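Local coordinates for protein peptide methionine sulfoxide reductase MsrA (Treponema denticola ATCC 35405, PDB 5FA9) that probably reduces methionine sulfoxide in oxidised proteins back to methionine, as a fusion of MsrA and MsrB reductase units, at residues B[192-195]-B[196-200]. The protein carries 2 engineered substitutions. Numbering follows the deposited sequence.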
loop_
_atom_site.group_PDB
_atom_site.type_symbol
_atom_site.label_atom_id
_atom_site.label_comp_id
_atom_site.label_asym_id
_atom_site.label_seq_id
_atom_site.Cartn_x
_atom_site.Cartn_y
_atom_site.Cartn_z
ATOM N N ALA B 192 14.724 -27.399 21.081
ATOM C CA ALA B 192 13.603 -28.174 21.599
ATOM C C ALA B 192 12.308 -27.374 21.523
ATOM O O ALA B 192 12.323 -26.173 21.253
ATOM C CB ALA B 192 13.871 -28.616 23.027
ATOM N N THR B 193 11.191 -28.049 21.764
ATOM C CA THR B 193 9.887 -27.399 21.750
ATOM C C THR B 193 9.090 -27.765 22.995
ATOM O O THR B 193 8.792 -28.937 23.226
ATOM C CB THR B 193 9.076 -27.778 20.496
ATOM O OG1 THR B 193 9.740 -27.283 19.326
ATOM C CG2 THR B 193 7.676 -27.186 20.565
ATOM N N GLU B 194 8.756 -26.757 23.794
ATOM C CA GLU B 194 7.966 -26.964 25.000
ATOM C C GLU B 194 6.599 -27.532 24.634
ATOM O O GLU B 194 6.073 -27.248 23.557
ATOM C CB GLU B 194 7.817 -25.649 25.770
ATOM C CG GLU B 194 6.950 -24.617 25.062
ATOM C CD GLU B 194 6.970 -23.260 25.740
ATOM O OE1 GLU B 194 7.859 -23.025 26.586
ATOM O OE2 GLU B 194 6.099 -22.423 25.421
ATOM N N ARG B 195 6.027 -28.338 25.522
ATOM C CA ARG B 195 4.720 -28.923 25.255
ATOM C C ARG B 195 3.655 -27.835 25.319
ATOM O O ARG B 195 3.763 -26.905 26.118
ATOM C CB ARG B 195 4.402 -30.058 26.235
ATOM C CG ARG B 195 5.626 -30.759 26.801
ATOM C CD ARG B 195 5.246 -31.918 27.713
ATOM N NE ARG B 195 4.074 -31.643 28.540
ATOM C CZ ARG B 195 2.898 -32.244 28.383
ATOM N NH1 ARG B 195 2.735 -33.148 27.427
ATOM N NH2 ARG B 195 1.885 -31.939 29.179
ATOM N N PRO B 196 2.634 -27.938 24.451
ATOM C CA PRO B 196 1.555 -26.951 24.334
ATOM C C PRO B 196 0.869 -26.621 25.661
ATOM O O PRO B 196 0.726 -27.499 26.513
ATOM C CB PRO B 196 0.568 -27.624 23.378
ATOM C CG PRO B 196 1.387 -28.553 22.572
ATOM C CD PRO B 196 2.519 -29.008 23.444
ATOM N N PHE B 197 0.478 -25.358 25.820
ATOM C CA PHE B 197 -0.302 -24.884 26.967
ATOM C C PHE B 197 0.429 -25.013 28.306
ATOM O O PHE B 197 -0.192 -24.915 29.365
ATOM C CB PHE B 197 -1.642 -25.627 27.046
ATOM C CG PHE B 197 -2.452 -25.561 25.781
ATOM C CD1 PHE B 197 -3.279 -24.480 25.524
ATOM C CD2 PHE B 197 -2.393 -26.587 24.853
ATOM C CE1 PHE B 197 -4.025 -24.421 24.361
ATOM C CE2 PHE B 197 -3.134 -26.533 23.688
ATOM C CZ PHE B 197 -3.952 -25.449 23.442
ATOM N N THR B 198 1.740 -25.225 28.262
ATOM C CA THR B 198 2.520 -25.386 29.487
ATOM C C THR B 198 3.177 -24.083 29.935
ATOM O O THR B 198 3.468 -23.904 31.117
ATOM C CB THR B 198 3.615 -26.458 29.326
ATOM O OG1 THR B 198 4.470 -26.113 28.229
ATOM C CG2 THR B 198 2.990 -27.822 29.075
ATOM N N SER B 199 3.411 -23.178 28.992
ATOM C CA SER B 199 4.064 -21.913 29.308
ATOM C C SER B 199 3.110 -20.932 29.978
ATOM O O SER B 199 1.927 -20.872 29.643
ATOM C CB SER B 199 4.650 -21.280 28.045
ATOM O OG SER B 199 5.257 -20.035 28.342
ATOM N N GLU B 200 3.639 -20.165 30.925
ATOM C CA GLU B 200 2.863 -19.139 31.611
ATOM C C GLU B 200 2.496 -17.998 30.666
ATOM O O GLU B 200 1.553 -17.248 30.917
ATOM C CB GLU B 200 3.645 -18.599 32.812
ATOM C CG GLU B 200 4.961 -17.932 32.438
ATOM C CD GLU B 200 5.728 -17.425 33.645
ATOM O OE1 GLU B 200 5.170 -16.608 34.406
ATOM O OE2 GLU B 200 6.890 -17.845 33.830
HETATM O O HOH W 1 3.323 -23.304 25.880
#
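The carboxylate of E194 lies beside S199 CB, and the guanidinium of R195 lies against the T198 methyl. E194 OE2 meets S199 CB at 3.2 Å; a water bridges the same oxygen, to which it donates, and the backbone N of S199. Beyond the turn, G288 N also bonds OE2 and A289 N bonds OE1. With CG set between the backbone N and the carbonyl carbon (chi1 69°), the E194 chain then runs extended (chi2 -172°), and this brings the carboxylate alongside S199. The T198 methyl sits obliquely to the R195 guanidinium, CG2 4.0 Å from NE, a loose van der Waals contact in which the two side chains cross at about a right angle. R195 to T198 form a type II beta turn, whose backbone bond from T198 N to R195 O is weak, at 3.4 Å and 138°. T198 OG1 is modelled 2.4 Å from R195 O, implausibly short, so a bond there is likely but its length is doubtful. In the SelR domain's loop between helix 182-190 and strand 208-212, the buried carboxylate is thus satisfied by backbone amides and water, which would probably favour its ionised form.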